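Local coordinates for fatty acid multifunctional protein (atmfp2) (Arabidopsis thaliana, PDB 2WTB) that carries out enoyl-CoA hydratase and 3-hydroxyacyl-CoA dehydrogenase steps of peroxisomal fatty acid beta-oxidation during seed germination, at residues A[52-57]-A[199-204]; A[123-128]-A[209-214]; A[294-299]-A[485-490]; A[301-306]-A[472-477]. One frame throughout, in Å; residues are numbered along the deposited sequence.

Interaction 1 (A[52-57]-A[199-204]); sequences VKAIVI and RWALDI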
loop_
_atom_site.group_PDB
_atom_site.type_symbol
_atom_site.label_atom_id
_atom_site.label_comp_id
_atom_site.label_asym_id
_atom_site.label_seq_id
_atom_site.Cartn_x
_atom_site.Cartn_y
_atom_site.Cartn_z
ATOM N N VAL A 52 -38.180 26.604 6.884
ATOM C CA VAL A 52 -37.500 25.365 6.523
ATOM C C VAL A 52 -38.410 24.157 6.744
ATOM O O VAL A 52 -39.029 24.022 7.799
ATOM C CB VAL A 52 -36.201 25.188 7.326
ATOM C CG1 VAL A 52 -35.547 23.856 6.997
ATOM C CG2 VAL A 52 -35.253 26.339 7.046
ATOM N N LYS A 53 -38.489 23.286 5.741
ATOM C CA LYS A 53 -39.337 22.099 5.814
ATOM C C LYS A 53 -38.508 20.825 5.931
ATOM O O LYS A 53 -38.880 19.890 6.639
ATOM C CB LYS A 53 -40.239 22.005 4.582
ATOM C CG LYS A 53 -41.236 23.141 4.436
ATOM C CD LYS A 53 -42.146 22.906 3.240
ATOM C CE LYS A 53 -43.160 24.023 3.079
ATOM N NZ LYS A 53 -44.019 23.795 1.884
ATOM N N ALA A 54 -37.386 20.792 5.223
ATOM C CA ALA A 54 -36.503 19.634 5.238
ATOM C C ALA A 54 -35.066 20.066 4.968
ATOM O O ALA A 54 -34.790 21.252 4.791
ATOM C CB ALA A 54 -36.957 18.609 4.210
ATOM N N ILE A 55 -34.154 19.101 4.941
ATOM C CA ILE A 55 -32.744 19.393 4.729
ATOM C C ILE A 55 -32.151 18.473 3.671
ATOM O O ILE A 55 -32.525 17.307 3.564
ATOM C CB ILE A 55 -31.927 19.245 6.034
ATOM C CG1 ILE A 55 -32.303 20.335 7.040
ATOM C CG2 ILE A 55 -30.436 19.286 5.749
ATOM C CD1 ILE A 55 -33.478 19.978 7.923
ATOM N N VAL A 56 -31.231 19.010 2.880
ATOM C CA VAL A 56 -30.478 18.208 1.932
ATOM C C VAL A 56 -28.995 18.456 2.168
ATOM O O VAL A 56 -28.589 19.580 2.453
ATOM C CB VAL A 56 -30.854 18.549 0.477
ATOM C CG1 VAL A 56 -29.890 17.891 -0.498
ATOM C CG2 VAL A 56 -32.287 18.120 0.193
ATOM N N ILE A 57 -28.192 17.403 2.078
ATOM C CA ILE A 57 -26.756 17.532 2.283
ATOM C C ILE A 57 -25.992 17.086 1.044
ATOM O O ILE A 57 -26.281 16.040 0.462
ATOM C CB ILE A 57 -26.267 16.705 3.486
ATOM C CG1 ILE A 57 -27.081 17.030 4.742
ATOM C CG2 ILE A 57 -24.777 16.945 3.718
ATOM C CD1 ILE A 57 -26.621 16.269 5.988
ATOM N N ARG A 199 -36.537 17.262 -4.102
ATOM C CA ARG A 199 -37.835 16.711 -4.468
ATOM C C ARG A 199 -38.156 15.510 -3.580
ATOM O O ARG A 199 -39.293 15.329 -3.138
ATOM C CB ARG A 199 -37.845 16.285 -5.936
ATOM C CG ARG A 199 -39.170 15.695 -6.396
ATOM C CD ARG A 199 -39.049 15.022 -7.759
ATOM N NE ARG A 199 -38.252 13.801 -7.696
ATOM C CZ ARG A 199 -38.733 12.613 -7.339
ATOM N NH1 ARG A 199 -40.012 12.484 -7.013
ATOM N NH2 ARG A 199 -37.935 11.553 -7.308
ATOM N N TRP A 200 -37.141 14.691 -3.323
ATOM C CA TRP A 200 -37.295 13.522 -2.468
ATOM C C TRP A 200 -37.622 13.957 -1.042
ATOM O O TRP A 200 -38.495 13.381 -0.392
ATOM C CB TRP A 200 -36.016 12.679 -2.490
ATOM C CG TRP A 200 -36.201 11.272 -2.004
ATOM C CD1 TRP A 200 -36.348 10.864 -0.710
ATOM C CD2 TRP A 200 -36.245 10.083 -2.805
ATOM N NE1 TRP A 200 -36.489 9.498 -0.657
ATOM C CE2 TRP A 200 -36.430 8.995 -1.930
ATOM C CE3 TRP A 200 -36.155 9.837 -4.179
ATOM C CZ2 TRP A 200 -36.524 7.680 -2.383
ATOM C CZ3 TRP A 200 -36.248 8.527 -4.627
ATOM C CH2 TRP A 200 -36.429 7.467 -3.731
ATOM N N ALA A 201 -36.924 14.985 -0.569
ATOM C CA ALA A 201 -37.105 15.486 0.789
ATOM C C ALA A 201 -38.531 15.962 1.058
ATOM O O ALA A 201 -39.087 15.702 2.123
ATOM C CB ALA A 201 -36.111 16.595 1.080
ATOM N N LEU A 202 -39.120 16.660 0.092
ATOM C CA LEU A 202 -40.488 17.149 0.247
ATOM C C LEU A 202 -41.507 16.037 0.028
ATOM O O LEU A 202 -42.649 16.139 0.471
ATOM C CB LEU A 202 -40.768 18.334 -0.683
ATOM C CG LEU A 202 -40.081 19.653 -0.317
ATOM C CD1 LEU A 202 -40.755 20.820 -1.021
ATOM C CD2 LEU A 202 -40.102 19.865 1.185
ATOM N N ASP A 203 -41.091 14.979 -0.661
ATOM C CA ASP A 203 -41.920 13.788 -0.793
ATOM C C ASP A 203 -42.145 13.157 0.580
ATOM O O ASP A 203 -43.255 12.743 0.913
ATOM C CB ASP A 203 -41.267 12.774 -1.735
ATOM C CG ASP A 203 -41.599 13.031 -3.194
ATOM O OD1 ASP A 203 -42.597 13.732 -3.466
ATOM O OD2 ASP A 203 -40.868 12.520 -4.071
ATOM N N ILE A 204 -41.081 13.092 1.373
ATOM C CA ILE A 204 -41.154 12.530 2.715
ATOM C C ILE A 204 -42.038 13.389 3.613
ATOM O O ILE A 204 -42.884 12.874 4.341
ATOM C CB ILE A 204 -39.758 12.400 3.346
ATOM C CG1 ILE A 204 -38.895 11.425 2.540
ATOM C CG2 ILE A 204 -39.864 11.955 4.794
ATOM C CD1 ILE A 204 -37.458 11.339 3.024
#
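Ala54 and Ala201 mark the point where strand 54-57 and helix 199-204 come closest, the short axes 8.2 Å apart and running roughly antiparallel at 149°. With only a methyl on each side, the backbones come close, their CA atoms 6.1 Å apart. Ala54 CB meets Ala201 CB at 3.8 Å, methyl against methyl at the middle of the contact. Two residues further along the strand and on the same face of it, Val56 brings its CG2 branch to 4.2 Å from Ala201 CB, so the helix methyl is met from two successive inward-facing strand positions. Nearer solvent, Leu202 and Lys53 complete the contact. With CG anti to the carbonyl carbon (chi1 -71°), Leu202 leans so that CD2 comes within 4.0 Å of Lys53 CB. The lysine contributes the root of its chain, while the extended remainder runs out past CG. The contact is one piece of the helix packing on the main sheet of the crotonase-type domain. Strand 54-59 is flanked by strand 18-24 and strand 105-109, and helix 193-205 reaches over both neighbours, Leu202 touching Val18 and Ala201 touching Val106. On the strand side, Val56 also packs on Val18, which thus meets both segments. Ile55 faces the other side of the sheet, where it packs on Tyr43 and Ala46 of helix 33-46.

Interaction 2 (A[123-128]-A[209-214]); sequences ACHARI and KPWVSS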
loop_
_atom_site.group_PDB
_atom_site.type_symbol
_atom_site.label_atom_id
_atom_site.label_comp_id
_atom_site.label_asym_id
_atom_site.label_seq_id
_atom_site.Cartn_x
_atom_site.Cartn_y
_atom_site.Cartn_z
ATOM N N ALA A 123 -26.931 8.298 7.942
ATOM C CA ALA A 123 -27.715 8.948 8.988
ATOM C C ALA A 123 -28.919 9.659 8.394
ATOM O O ALA A 123 -29.956 9.786 9.044
ATOM C CB ALA A 123 -26.858 9.935 9.753
ATOM N N CYS A 124 -28.771 10.134 7.160
ATOM C CA CYS A 124 -29.869 10.782 6.454
ATOM C C CYS A 124 -30.976 9.780 6.176
ATOM O O CYS A 124 -30.765 8.573 6.263
ATOM C CB CYS A 124 -29.383 11.407 5.146
ATOM S SG CYS A 124 -28.261 12.794 5.385
ATOM N N HIS A 125 -32.152 10.286 5.822
ATOM C CA HIS A 125 -33.335 9.446 5.689
ATOM C C HIS A 125 -33.522 8.838 4.298
ATOM O O HIS A 125 -34.349 7.940 4.105
ATOM C CB HIS A 125 -34.568 10.231 6.132
ATOM C CG HIS A 125 -34.467 10.736 7.536
ATOM N ND1 HIS A 125 -34.247 12.062 7.838
ATOM C CD2 HIS A 125 -34.523 10.083 8.721
ATOM C CE1 HIS A 125 -34.190 12.209 9.150
ATOM N NE2 HIS A 125 -34.354 11.023 9.709
ATOM N N ALA A 126 -32.739 9.325 3.339
ATOM C CA ALA A 126 -32.724 8.775 1.987
ATOM C C ALA A 126 -31.418 9.158 1.301
ATOM O O ALA A 126 -30.739 10.088 1.735
ATOM C CB ALA A 126 -33.916 9.277 1.191
ATOM N N ARG A 127 -31.064 8.452 0.233
ATOM C CA ARG A 127 -29.800 8.719 -0.450
ATOM C C ARG A 127 -29.906 8.773 -1.972
ATOM O O ARG A 127 -30.320 7.807 -2.616
ATOM C CB ARG A 127 -28.741 7.697 -0.028
ATOM C CG ARG A 127 -28.249 7.904 1.389
ATOM C CD ARG A 127 -28.048 6.588 2.110
ATOM N NE ARG A 127 -28.541 6.697 3.475
ATOM C CZ ARG A 127 -29.719 6.237 3.880
ATOM N NH1 ARG A 127 -30.518 5.605 3.033
ATOM N NH2 ARG A 127 -30.087 6.389 5.141
ATOM N N ILE A 128 -29.527 9.913 -2.537
ATOM C CA ILE A 128 -29.433 10.066 -3.981
ATOM C C ILE A 128 -27.963 10.105 -4.371
ATOM O O ILE A 128 -27.166 10.778 -3.720
ATOM C CB ILE A 128 -30.113 11.358 -4.461
ATOM C CG1 ILE A 128 -31.511 11.478 -3.854
ATOM C CG2 ILE A 128 -30.175 11.392 -5.980
ATOM C CD1 ILE A 128 -32.344 10.226 -4.008
ATOM N N LYS A 209 -43.469 9.524 0.152
ATOM C CA LYS A 209 -42.397 8.562 0.357
ATOM C C LYS A 209 -42.168 8.297 1.843
ATOM O O LYS A 209 -42.416 9.167 2.682
ATOM C CB LYS A 209 -41.109 9.042 -0.314
ATOM C CG LYS A 209 -41.160 8.962 -1.828
ATOM C CD LYS A 209 -39.807 9.237 -2.450
ATOM C CE LYS A 209 -39.808 8.854 -3.918
ATOM N NZ LYS A 209 -40.194 7.426 -4.090
ATOM N N PRO A 210 -41.696 7.081 2.166
ATOM C CA PRO A 210 -41.447 6.603 3.529
ATOM C C PRO A 210 -40.460 7.480 4.289
ATOM O O PRO A 210 -39.529 8.021 3.697
ATOM C CB PRO A 210 -40.826 5.222 3.302
ATOM C CG PRO A 210 -41.308 4.801 1.972
ATOM C CD PRO A 210 -41.388 6.051 1.160
ATOM N N TRP A 211 -40.667 7.607 5.595
ATOM C CA TRP A 211 -39.737 8.329 6.453
ATOM C C TRP A 211 -38.971 7.330 7.315
ATOM O O TRP A 211 -39.352 7.063 8.451
ATOM C CB TRP A 211 -40.488 9.318 7.341
ATOM C CG TRP A 211 -39.590 10.291 8.043
ATOM C CD1 TRP A 211 -38.304 10.076 8.444
ATOM C CD2 TRP A 211 -39.917 11.627 8.445
ATOM N NE1 TRP A 211 -37.808 11.197 9.060
ATOM C CE2 TRP A 211 -38.779 12.162 9.077
ATOM C CE3 TRP A 211 -41.062 12.422 8.328
ATOM C CZ2 TRP A 211 -38.751 13.457 9.591
ATOM C CZ3 TRP A 211 -41.031 13.707 8.840
ATOM C CH2 TRP A 211 -39.883 14.212 9.464
ATOM N N VAL A 212 -37.887 6.789 6.770
ATOM C CA VAL A 212 -37.159 5.703 7.418
ATOM C C VAL A 212 -35.929 6.149 8.210
ATOM O O VAL A 212 -35.117 6.932 7.723
ATOM C CB VAL A 212 -36.709 4.657 6.380
ATOM C CG1 VAL A 212 -35.923 3.542 7.048
ATOM C CG2 VAL A 212 -37.913 4.104 5.635
ATOM N N SER A 213 -35.798 5.638 9.432
ATOM C CA SER A 213 -34.570 5.785 10.209
ATOM C C SER A 213 -33.728 4.520 10.089
ATOM O O SER A 213 -34.145 3.444 10.516
ATOM C CB SER A 213 -34.872 6.068 11.681
ATOM O OG SER A 213 -35.184 7.434 11.889
ATOM N N SER A 214 -32.542 4.660 9.509
ATOM C CA SER A 214 -31.663 3.527 9.249
ATOM C C SER A 214 -31.239 2.798 10.524
ATOM O O SER A 214 -31.091 1.576 10.529
ATOM C CB SER A 214 -30.418 3.993 8.489
ATOM O OG SER A 214 -30.762 4.905 7.461
HETATM O O HOH W 1 -33.180 5.539 6.246
#
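Trp211 sets the NE1 edge of its indole over one face of the His125 imidazole, NE1 standing 3.4 Å above the ring plane and over its centre. The pair is edge-to-face (T-shaped), with planes at 73° and a centroid separation of 4.5 Å between the imidazole and the five-membered ring. Trp211 reaches this place because CG lies anti to its backbone N (chi1 -168°). The rim of the same imidazole is occupied as well: Val212 O lies in the ring plane, 3.4 Å from CD2. Both ring nitrogens are engaged, ND1 with the backbone N of Ser105 and NE2 with the carbonyl O of Glu99, which fixes the rotation of the ring and is consistent with a neutral imidazole protonated on NE2. In the crotonase-type fold of this domain, His125 sits in the turn from helix 116-123 into strand 126-129, and the segment 209-214 passes across that turn on its way from helix 193-205 to helix 224-241. Arg127, bent at chi2 and chi3, folds back on the C-terminal end of helix 116-123, giving NE to Ala121 O and NH2 to Met122 O. That helix carries Glu119, the predicted nucleophile, whose side chain is about 10 Å from that of Arg127. Ser214 OG also bonds to Met122 O and lies 2.8 Å from Arg127 NH2. A bound water lies 2.8 Å from both Val212 O and Ser214 OG, with a longer, weak bond of 3.4 Å to His125 O.

Interaction 3 (A[294-299]-A[485-490]); sequences RGTAKV and KTPVVV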
loop_
_atom_site.group_PDB
_atom_site.type_symbol
_atom_site.label_atom_id
_atom_site.label_comp_id
_atom_site.label_asym_id
_atom_site.label_seq_id
_atom_site.Cartn_x
_atom_site.Cartn_y
_atom_site.Cartn_z
ATOM N N ARG A 294 2.736 8.194 1.256
ATOM C CA ARG A 294 2.549 9.452 0.550
ATOM C C ARG A 294 3.847 10.233 0.360
ATOM O O ARG A 294 4.041 10.888 -0.665
ATOM C CB ARG A 294 1.545 10.326 1.297
ATOM C CG ARG A 294 0.109 9.873 1.184
ATOM C CD ARG A 294 -0.810 10.911 1.797
ATOM N NE ARG A 294 -2.210 10.689 1.453
ATOM C CZ ARG A 294 -3.157 11.609 1.584
ATOM N NH1 ARG A 294 -2.850 12.813 2.049
ATOM N NH2 ARG A 294 -4.410 11.331 1.247
ATOM N N GLY A 295 4.729 10.163 1.351
ATOM C CA GLY A 295 5.904 11.016 1.387
ATOM C C GLY A 295 7.110 10.535 0.604
ATOM O O GLY A 295 8.173 11.154 0.664
ATOM N N THR A 296 6.957 9.441 -0.133
ATOM C CA THR A 296 8.081 8.872 -0.867
ATOM C C THR A 296 8.446 9.713 -2.085
ATOM O O THR A 296 9.556 9.608 -2.609
ATOM C CB THR A 296 7.800 7.430 -1.324
ATOM O OG1 THR A 296 6.704 7.424 -2.248
ATOM C CG2 THR A 296 7.469 6.551 -0.134
ATOM N N ALA A 297 7.510 10.546 -2.527
ATOM C CA ALA A 297 7.721 11.383 -3.701
ATOM C C ALA A 297 8.338 12.726 -3.326
ATOM O O ALA A 297 8.617 13.556 -4.191
ATOM C CB ALA A 297 6.412 11.590 -4.445
ATOM N N LYS A 298 8.548 12.935 -2.032
ATOM C CA LYS A 298 9.154 14.171 -1.555
ATOM C C LYS A 298 10.656 14.005 -1.352
ATOM O O LYS A 298 11.100 13.514 -0.316
ATOM C CB LYS A 298 8.483 14.635 -0.261
ATOM C CG LYS A 298 9.138 15.848 0.372
ATOM C CD LYS A 298 8.216 16.506 1.381
ATOM C CE LYS A 298 6.931 16.980 0.720
ATOM N NZ LYS A 298 6.020 17.650 1.690
ATOM N N VAL A 299 11.431 14.415 -2.351
ATOM C CA VAL A 299 12.884 14.311 -2.295
ATOM C C VAL A 299 13.526 15.694 -2.341
ATOM O O VAL A 299 13.597 16.315 -3.405
ATOM C CB VAL A 299 13.426 13.466 -3.462
ATOM C CG1 VAL A 299 14.930 13.268 -3.327
ATOM C CG2 VAL A 299 12.707 12.130 -3.524
ATOM N N LYS A 485 2.278 2.553 -9.335
ATOM C CA LYS A 485 3.415 2.092 -8.552
ATOM C C LYS A 485 3.688 3.067 -7.414
ATOM O O LYS A 485 3.267 4.222 -7.464
ATOM C CB LYS A 485 4.659 1.978 -9.436
ATOM C CG LYS A 485 4.628 0.834 -10.434
ATOM C CD LYS A 485 5.250 -0.418 -9.848
ATOM C CE LYS A 485 5.391 -1.506 -10.899
ATOM N NZ LYS A 485 4.074 -2.086 -11.284
ATOM N N THR A 486 4.388 2.594 -6.388
ATOM C CA THR A 486 4.846 3.462 -5.309
ATOM C C THR A 486 6.357 3.630 -5.402
ATOM O O THR A 486 7.111 2.709 -5.088
ATOM C CB THR A 486 4.464 2.916 -3.926
ATOM O OG1 THR A 486 3.053 3.059 -3.732
ATOM C CG2 THR A 486 5.194 3.677 -2.827
ATOM N N PRO A 487 6.801 4.813 -5.848
ATOM C CA PRO A 487 8.213 5.081 -6.117
ATOM C C PRO A 487 8.966 5.514 -4.874
ATOM O O PRO A 487 8.442 6.288 -4.075
ATOM C CB PRO A 487 8.168 6.263 -7.100
ATOM C CG PRO A 487 6.703 6.519 -7.385
ATOM C CD PRO A 487 5.957 5.953 -6.229
ATOM N N VAL A 488 10.181 5.001 -4.718
ATOM C CA VAL A 488 11.137 5.568 -3.781
ATOM C C VAL A 488 12.392 5.949 -4.557
ATOM O O VAL A 488 12.840 5.203 -5.429
ATOM C CB VAL A 488 11.497 4.592 -2.643
ATOM C CG1 VAL A 488 10.346 4.483 -1.661
ATOM C CG2 VAL A 488 11.867 3.229 -3.203
ATOM N N VAL A 489 12.945 7.120 -4.258
ATOM C CA VAL A 489 14.147 7.585 -4.940
ATOM C C VAL A 489 15.387 7.232 -4.132
ATOM O O VAL A 489 15.678 7.861 -3.116
ATOM C CB VAL A 489 14.108 9.107 -5.193
ATOM C CG1 VAL A 489 15.412 9.572 -5.817
ATOM C CG2 VAL A 489 12.926 9.467 -6.083
ATOM N N VAL A 490 16.118 6.222 -4.589
ATOM C CA VAL A 490 17.293 5.752 -3.867
ATOM C C VAL A 490 18.582 6.086 -4.610
ATOM O O VAL A 490 18.558 6.410 -5.799
ATOM C CB VAL A 490 17.223 4.232 -3.594
ATOM C CG1 VAL A 490 15.981 3.901 -2.783
ATOM C CG2 VAL A 490 17.239 3.449 -4.900
#
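Thr296 places OG1 between its backbone N and carbonyl carbon (chi1 64°), which aims the hydroxyl at Pro487 O and swings CG2 toward Val488. The acceptor belongs to strand 486-491, the edge strand of the Rossmann-type sheet of the NAD-binding domain, and the donor to the loop that follows helix 281-294. Thr296 OG1 donates to Pro487 O at 2.8 Å, and a C=O...donor angle of 163° brings the hydroxyl in almost head-on to the carbonyl. The same hydroxyl also lies in weak hydrogen-bonding range of Gln293 O, near the end of helix 281-294. Beside the bond, Thr296 CG2 lies 3.9 Å from Val488 CG1, one branch passing slantwise over the other. Thr486 flanks the hydroxyl with its CG2 methyl at 4.1 Å from Thr296 OG1, while its own OG1 is bonded to Gln293 OE1. Helix 651-662 closes over this end, Asp653 touching Thr296 and Ile656 touching Thr486. Further along the strand, Val299 and Val489 make a separate apolar contact: CG2 of Val299 approaches CG2 of Val489 to 3.7 Å and is equally close to its CB.

Interaction 4 (A[301-306]-A[472-477]); sequences GVTDRG and VIVDLL
Val302 CG1 rests on Ile473 CG2 at 3.7 Å, the two side chains crossing at about a right angle. Val474 CG2 comes up beside them and lies 3.7 Å from Val302 O, touching the loop backbone more closely than its side chain. One turn of helix further on, Leu477 CD2 meets Thr303 CG2 at 3.7 Å, again with the side chains nearly perpendicular. In Thr303, OG1 sits between the backbone N and carbonyl carbon (chi1 62°), which leaves CG2 anti to the carbonyl carbon and against Leu477, while OG1 bonds to the backbone N of Val299 within the same loop. Farther from the helix, the Asp304 carboxylate closes the turn by accepting from Gly301 N: the bond to OD2 is 3.1 Å long and nearly straight at 174°, and that to OD1 is weak. On the helix side, Ile473 and Leu477 also pack on Val489, and Leu476 lies against Val446 and Ala448. Asp475 forms a salt bridge with Arg310, a later residue of the same connecting loop. Helix 470-482 links the adjacent parallel strands 459-464 and 486-491, and the loop packs on the helix of this beta-alpha-beta crossover in the Rossmann-type domain.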
loop_
_atom_site.group_PDB
_atom_site.type_symbol
_atom_site.label_atom_id
_atom_site.label_comp_id
_atom_site.label_asym_id
_atom_site.label_seq_id
_atom_site.Cartn_x
_atom_site.Cartn_y
_atom_site.Cartn_z
ATOM N N GLY A 301 15.838 18.917 -2.609
ATOM C CA GLY A 301 16.875 19.232 -3.575
ATOM C C GLY A 301 16.598 18.659 -4.952
ATOM O O GLY A 301 17.440 18.737 -5.846
ATOM N N VAL A 302 15.415 18.079 -5.125
ATOM C CA VAL A 302 15.019 17.508 -6.406
ATOM C C VAL A 302 13.584 17.890 -6.762
ATOM O O VAL A 302 13.310 18.326 -7.880
ATOM C CB VAL A 302 15.147 15.971 -6.407
ATOM C CG1 VAL A 302 14.393 15.366 -7.585
ATOM C CG2 VAL A 302 16.607 15.560 -6.434
ATOM N N THR A 303 12.674 17.726 -5.805
ATOM C CA THR A 303 11.257 17.978 -6.056
ATOM C C THR A 303 10.761 19.288 -5.445
ATOM O O THR A 303 9.563 19.572 -5.461
ATOM C CB THR A 303 10.374 16.824 -5.551
ATOM O OG1 THR A 303 10.520 16.690 -4.130
ATOM C CG2 THR A 303 10.761 15.523 -6.232
ATOM N N ASP A 304 11.682 20.081 -4.911
ATOM C CA ASP A 304 11.330 21.374 -4.334
ATOM C C ASP A 304 11.832 22.541 -5.188
ATOM O O ASP A 304 11.810 23.687 -4.746
ATOM C CB ASP A 304 11.887 21.491 -2.913
ATOM C CG ASP A 304 13.358 21.117 -2.828
ATOM O OD1 ASP A 304 13.947 20.775 -3.877
ATOM O OD2 ASP A 304 13.928 21.159 -1.714
ATOM N N ARG A 305 12.272 22.242 -6.410
ATOM C CA ARG A 305 12.915 23.235 -7.273
ATOM C C ARG A 305 11.938 23.992 -8.172
ATOM O O ARG A 305 12.300 24.992 -8.794
ATOM C CB ARG A 305 13.978 22.572 -8.150
ATOM C CG ARG A 305 15.259 22.196 -7.433
ATOM C CD ARG A 305 16.332 21.818 -8.440
ATOM N NE ARG A 305 17.525 21.273 -7.805
ATOM C CZ ARG A 305 18.531 20.719 -8.471
ATOM N NH1 ARG A 305 18.484 20.639 -9.794
ATOM N NH2 ARG A 305 19.582 20.242 -7.816
ATOM N N GLY A 306 10.710 23.500 -8.250
ATOM C CA GLY A 306 9.695 24.125 -9.074
ATOM C C GLY A 306 9.584 23.474 -10.437
ATOM O O GLY A 306 8.940 24.013 -11.339
ATOM N N VAL A 472 14.911 14.655 -14.736
ATOM C CA VAL A 472 14.689 13.270 -15.135
ATOM C C VAL A 472 14.034 12.483 -13.998
ATOM O O VAL A 472 13.145 11.660 -14.226
ATOM C CB VAL A 472 15.997 12.579 -15.573
ATOM C CG1 VAL A 472 15.772 11.087 -15.787
ATOM C CG2 VAL A 472 16.531 13.217 -16.842
ATOM N N ILE A 473 14.474 12.749 -12.773
ATOM C CA ILE A 473 13.902 12.101 -11.600
ATOM C C ILE A 473 12.442 12.505 -11.421
ATOM O O ILE A 473 11.580 11.660 -11.191
ATOM C CB ILE A 473 14.693 12.447 -10.329
ATOM C CG1 ILE A 473 16.075 11.792 -10.373
ATOM C CG2 ILE A 473 13.935 12.004 -9.095
ATOM C CD1 ILE A 473 16.995 12.230 -9.259
ATOM N N VAL A 474 12.172 13.801 -11.533
ATOM C CA VAL A 474 10.809 14.308 -11.457
ATOM C C VAL A 474 9.936 13.663 -12.531
ATOM O O VAL A 474 8.758 13.384 -12.301
ATOM C CB VAL A 474 10.773 15.844 -11.599
ATOM C CG1 VAL A 474 9.395 16.321 -12.043
ATOM C CG2 VAL A 474 11.193 16.508 -10.293
ATOM N N ASP A 475 10.520 13.421 -13.699
ATOM C CA ASP A 475 9.804 12.767 -14.788
ATOM C C ASP A 475 9.432 11.338 -14.417
ATOM O O ASP A 475 8.264 10.956 -14.457
ATOM C CB ASP A 475 10.648 12.769 -16.064
ATOM C CG ASP A 475 10.725 14.138 -16.713
ATOM O OD1 ASP A 475 9.841 14.978 -16.442
ATOM O OD2 ASP A 475 11.668 14.374 -17.495
ATOM N N LEU A 476 10.440 10.555 -14.054
ATOM C CA LEU A 476 10.254 9.152 -13.709
ATOM C C LEU A 476 9.354 9.010 -12.486
ATOM O O LEU A 476 8.469 8.158 -12.446
ATOM C CB LEU A 476 11.613 8.502 -13.447
ATOM C CG LEU A 476 11.720 7.012 -13.746
ATOM C CD1 LEU A 476 10.761 6.634 -14.852
ATOM C CD2 LEU A 476 13.145 6.665 -14.123
ATOM N N LEU A 477 9.587 9.863 -11.496
ATOM C CA LEU A 477 8.771 9.906 -10.292
ATOM C C LEU A 477 7.293 10.000 -10.656
ATOM O O LEU A 477 6.436 9.437 -9.974
ATOM C CB LEU A 477 9.181 11.105 -9.434
ATOM C CG LEU A 477 8.987 11.041 -7.920
ATOM C CD1 LEU A 477 9.381 9.679 -7.375
ATOM C CD2 LEU A 477 9.797 12.143 -7.254
#

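From the N terminus, interaction 1 opens at strand 54-59, and interaction 2 opens at 123-128 before interaction 1 closes at helix 193-205. Interaction 2 closes just beyond that helix, so the two loops cross. Both reach the same crotonase-type sheet and touch, with Trp200 packed against Ala126 and Lys209. Interactions 3 and 4 follow in series, the centre of interaction 3 about 47 Å from that of interaction 1, and involve the NAD-binding domain. Interaction 3 opens after helix 281-294, and interaction 4 opens and closes within its span. Together they hold the connecting loop to consecutive elements, helix 470-482 and strand 486-491, and Leu477 packs on both Ala297 and Pro487 where they meet.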